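Local structure of alginate lyase, family PL7 (Zobellia galactanivorans, 4BE3) at residues 109-114 against 253-258. The protein is an exolytic alginate lyase of family PL7 that cleaves alginate, a polyuronate of brown algae, by beta-elimination. Sequence-based numbering, arbitrary orientation.
Sequences QIHSDE and IQYFKL. With SRT (S,R meso-tartaric acid), chain C.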
ATOM      1  N   GLN A 109       5.206   9.991  12.677  1.00 17.51           N
ATOM      2  CA  GLN A 109       3.937  10.554  12.388  1.00 18.45           C
ATOM      3  C   GLN A 109       3.282   9.731  11.272  1.00 17.36           C
ATOM      4  O   GLN A 109       3.999   8.952  10.594  1.00 19.50           O
ATOM      5  CB  GLN A 109       4.035  11.945  11.752  1.00 21.82           C
ATOM      6  CG  GLN A 109       5.234  12.691  11.797  1.00 28.74           C
ATOM      7  CD  GLN A 109       5.152  14.021  11.014  1.00 31.86           C
ATOM      8  OE1 GLN A 109       6.162  14.652  10.807  1.00 26.47           O
ATOM      9  NE2 GLN A 109       3.982  14.390  10.564  1.00 28.09           N
ATOM     10  N   ILE A 110       1.962   9.931  11.150  1.00 17.71           N
ATOM     11  CA  ILE A 110       1.279   9.621   9.857  1.00 17.63           C
ATOM     12  C   ILE A 110       0.961  11.039   9.335  1.00 22.04           C
ATOM     13  O   ILE A 110       0.355  11.850  10.085  1.00 19.74           O
ATOM     14  CB  ILE A 110      -0.019   8.844  10.071  1.00 18.81           C
ATOM     15  CG1 ILE A 110       0.426   7.446  10.625  1.00 17.61           C
ATOM     16  CG2 ILE A 110      -0.791   8.817   8.685  1.00 19.41           C
ATOM     17  CD1 ILE A 110      -0.785   6.653  11.050  1.00 19.59           C
ATOM     18  N   HIS A 111       1.339  11.326   8.057  1.00 19.86           N
ATOM     19  CA  HIS A 111       1.002  12.617   7.486  1.00 21.78           C
ATOM     20  C   HIS A 111       0.144  12.417   6.267  1.00 23.46           C
ATOM     21  O   HIS A 111       0.434  11.513   5.443  1.00 23.03           O
ATOM     22  CB  HIS A 111       2.353  13.219   7.123  1.00 22.20           C
ATOM     23  CG  HIS A 111       2.257  14.540   6.444  1.00 28.14           C
ATOM     24  ND1 HIS A 111       1.983  15.655   7.122  1.00 30.07           N
ATOM     25  CD2 HIS A 111       2.332  14.885   5.110  1.00 30.05           C
ATOM     26  CE1 HIS A 111       1.875  16.727   6.235  1.00 31.97           C
ATOM     27  NE2 HIS A 111       2.116  16.254   5.014  1.00 30.19           N
ATOM     28  N   SER A 112      -0.893  13.247   6.111  1.00 20.91           N
ATOM     29  CA  SER A 112      -1.796  13.036   4.954  1.00 22.49           C
ATOM     30  C   SER A 112      -1.070  13.733   3.746  1.00 25.95           C
ATOM     31  O   SER A 112      -0.468  14.852   3.814  1.00 25.54           O
ATOM     32  CB  SER A 112      -3.223  13.582   5.368  1.00 26.32           C
ATOM     33  OG  SER A 112      -3.810  13.805   4.015  1.00 35.73           O
ATOM     34  N   ASP A 113      -1.201  13.115   2.535  1.00 26.39           N
ATOM     35  CA  ASP A 113      -0.533  13.651   1.333  1.00 27.32           C
ATOM     36  C   ASP A 113      -1.520  14.573   0.575  1.00 32.23           C
ATOM     37  O   ASP A 113      -1.144  15.139  -0.466  1.00 39.11           O
ATOM     38  CB  ASP A 113      -0.114  12.481   0.408  1.00 29.10           C
ATOM     39  CG  ASP A 113       0.773  12.987  -0.739  1.00 37.49           C
ATOM     40  OD1 ASP A 113       1.727  13.725  -0.432  1.00 37.70           O
ATOM     41  OD2 ASP A 113       0.495  12.652  -1.908  1.00 37.24           O
ATOM     42  N   GLU A 114      -2.784  14.683   0.978  1.00 31.57           N
ATOM     43  CA  GLU A 114      -3.727  15.517   0.177  1.00 37.37           C
ATOM     44  C   GLU A 114      -4.690  16.187   1.060  1.00 34.40           C
ATOM     45  O   GLU A 114      -4.617  16.030   2.318  1.00 31.12           O
ATOM     46  CB  GLU A 114      -4.549  14.606  -0.799  1.00 39.10           C
ATOM     47  CG  GLU A 114      -5.170  13.391  -0.091  1.00 40.63           C
ATOM     48  CD  GLU A 114      -5.773  12.327  -1.078  1.00 48.28           C
ATOM     49  OE1 GLU A 114      -5.765  12.592  -2.341  1.00 48.67           O
ATOM     50  OE2 GLU A 114      -6.335  11.278  -0.609  1.00 37.71           O
ATOM     51  N   ILE A 253      -5.247   9.760   1.355  1.00 23.15           N
ATOM     52  CA  ILE A 253      -3.928   9.116   1.201  1.00 22.35           C
ATOM     53  C   ILE A 253      -2.915   9.673   2.207  1.00 24.60           C
ATOM     54  O   ILE A 253      -2.845  10.876   2.412  1.00 24.42           O
ATOM     55  CB  ILE A 253      -3.387   9.357  -0.192  1.00 26.11           C
ATOM     56  CG1 ILE A 253      -4.325   8.510  -1.214  1.00 25.77           C
ATOM     57  CG2 ILE A 253      -1.950   8.864  -0.394  1.00 23.67           C
ATOM     58  CD1 ILE A 253      -4.220   9.026  -2.677  1.00 27.03           C
ATOM     59  N   GLN A 254      -2.161   8.763   2.810  1.00 21.24           N
ATOM     60  CA  GLN A 254      -1.116   9.183   3.807  1.00 26.94           C
ATOM     61  C   GLN A 254       0.071   8.333   3.836  1.00 23.74           C
ATOM     62  O   GLN A 254       0.196   7.402   2.984  1.00 23.28           O
ATOM     63  CB  GLN A 254      -1.664   9.101   5.104  1.00 27.07           C
ATOM     64  CG  GLN A 254      -2.268   7.882   5.481  1.00 27.92           C
ATOM     65  CD  GLN A 254      -3.436   8.492   6.263  1.00 38.97           C
ATOM     66  OE1 GLN A 254      -4.042   9.692   5.961  1.00 50.69           O
ATOM     67  NE2 GLN A 254      -3.638   7.842   7.372  1.00 35.11           N
ATOM     68  N   TYR A 255       1.065   8.723   4.658  1.00 21.88           N
ATOM     69  CA  TYR A 255       2.262   7.966   4.698  1.00 19.89           C
ATOM     70  C   TYR A 255       2.981   8.185   6.019  1.00 21.25           C
ATOM     71  O   TYR A 255       2.664   9.184   6.725  1.00 20.74           O
ATOM     72  CB  TYR A 255       3.215   8.316   3.535  1.00 21.18           C
ATOM     73  CG  TYR A 255       3.550   9.792   3.432  1.00 23.01           C
ATOM     74  CD1 TYR A 255       2.758  10.630   2.653  1.00 25.63           C
ATOM     75  CD2 TYR A 255       4.709  10.335   4.061  1.00 23.79           C
ATOM     76  CE1 TYR A 255       3.105  11.981   2.485  1.00 28.12           C
ATOM     77  CE2 TYR A 255       5.046  11.671   3.919  1.00 27.25           C
ATOM     78  CZ  TYR A 255       4.228  12.495   3.145  1.00 32.02           C
ATOM     79  OH  TYR A 255       4.523  13.826   2.973  1.00 33.82           O
ATOM     80  N   PHE A 256       3.842   7.272   6.378  1.00 19.03           N
ATOM     81  CA  PHE A 256       4.603   7.462   7.651  1.00 19.94           C
ATOM     82  C   PHE A 256       5.723   8.391   7.504  1.00 21.19           C
ATOM     83  O   PHE A 256       6.306   8.573   6.403  1.00 21.52           O
ATOM     84  CB  PHE A 256       5.227   6.132   8.148  1.00 18.78           C
ATOM     85  CG  PHE A 256       4.183   5.156   8.656  1.00 18.48           C
ATOM     86  CD1 PHE A 256       3.471   5.487   9.760  1.00 17.75           C
ATOM     87  CD2 PHE A 256       3.937   3.887   8.041  1.00 18.54           C
ATOM     88  CE1 PHE A 256       2.524   4.602  10.345  1.00 18.56           C
ATOM     89  CE2 PHE A 256       3.053   2.921   8.631  1.00 18.91           C
ATOM     90  CZ  PHE A 256       2.269   3.327   9.755  1.00 20.10           C
ATOM     91  N   LYS A 257       6.141   9.039   8.629  1.00 19.16           N
ATOM     92  CA  LYS A 257       7.401   9.786   8.683  1.00 18.65           C
ATOM     93  C   LYS A 257       8.100   9.485  10.004  1.00 18.53           C
ATOM     94  O   LYS A 257       7.439   9.103  10.995  1.00 19.05           O
ATOM     95  CB  LYS A 257       7.112  11.326   8.678  1.00 20.87           C
ATOM     96  CG  LYS A 257       6.260  11.710   7.435  1.00 22.96           C
ATOM     97  CD  LYS A 257       6.312  13.265   7.193  1.00 24.84           C
ATOM     98  CE  LYS A 257       7.709  13.448   6.551  1.00 30.42           C
ATOM     99  NZ  LYS A 257       8.209  14.847   6.584  1.00 30.70           N
ATOM    100  N   LEU A 258       9.397   9.627  10.000  1.00 18.96           N
ATOM    101  CA  LEU A 258      10.184   9.205  11.189  1.00 20.09           C
ATOM    102  C   LEU A 258      11.417  10.034  11.152  1.00 21.85           C
ATOM    103  O   LEU A 258      12.104  10.158  10.051  1.00 23.24           O
ATOM    104  CB  LEU A 258      10.536   7.712  10.982  1.00 22.21           C
ATOM    105  CG  LEU A 258      11.433   7.122  12.082  1.00 22.02           C
ATOM    106  CD1 LEU A 258      11.049   5.584  12.262  1.00 21.38           C
ATOM    107  CD2 LEU A 258      12.927   7.176  11.770  1.00 20.57           C
TER
HETATM  108  O1  SRT C 400       4.929  18.164   5.383  0.60 26.28           O
HETATM  109  O11 SRT C 400       5.508  16.136   6.313  0.60 25.45           O
HETATM  110  C1  SRT C 400       5.505  17.043   5.458  0.60 26.27           C
HETATM  111  C2  SRT C 400       6.520  16.593   4.464  0.60 32.90           C
HETATM  112  O2  SRT C 400       6.436  15.243   3.956  0.60 26.15           O
HETATM  113  C3  SRT C 400       7.463  17.630   3.911  0.60 28.52           C
HETATM  114  O3  SRT C 400       8.298  17.445   4.975  0.60 24.81           O
HETATM  115  C4  SRT C 400       8.046  17.431   2.585  0.60 31.08           C
HETATM  116  O4  SRT C 400       9.215  17.091   2.438  0.60 31.20           O
HETATM  117  O41 SRT C 400       7.323  17.454   1.590  0.60 30.58           O
HETATM  118  O   HOH W   1       3.052  15.224   1.293  1.00 33.65           O
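Tyr255 and His111 form a hydrogen-bonded antiparallel pair, and both side chains rise from the same face of the sheet. The bond from His111 N to Tyr255 O is 2.8 Å and nearly straight, at 170°. CG of Tyr255 sits between its own backbone N and carbonyl carbon (chi1 55°), bringing the ring towards strand 109-112. From CB outward, CG and CD1 lie over the carbonyl oxygen of His111, which faces the ring near its rim. Tyr255 CE1 lies 3.7 Å from Asp113 OD1. CZ comes up to CD2 of His111; the imidazole turns its edge to the phenol face in an offset edge-to-face pair, planes 66° apart. At the tip, Tyr255 OH shares a 2.6 Å hydrogen bond with O2 of the bound meso-tartrate. A water links it to Asp113 OD1. A phenylalanine here would probably leave both the tartrate hydroxyl and this water without their phenol partner.

The two strands belong to the curved antiparallel sheet of the PL7 beta-jelly roll, whose concave face carries the ligand pocket. Tartrate O11 lies over the centre of the imidazole, 3.4 Å above its plane, while Glu119 holds His111 ND1. Lys257 NZ donates to O11 and O3 of the tartrate and also forms a salt bridge with Glu67. On the other face, Ile110 CG1 packs 3.5 Å from Phe256 CE1, and both side chains reach Ile191 in the second sheet. Past the strand end, Asp113 N bonds to Ile253 O. Glu114 OE2 accepts a 2.7 Å hydrogen bond from Ile253 N, on its anti side but tilted out of the carboxylate plane.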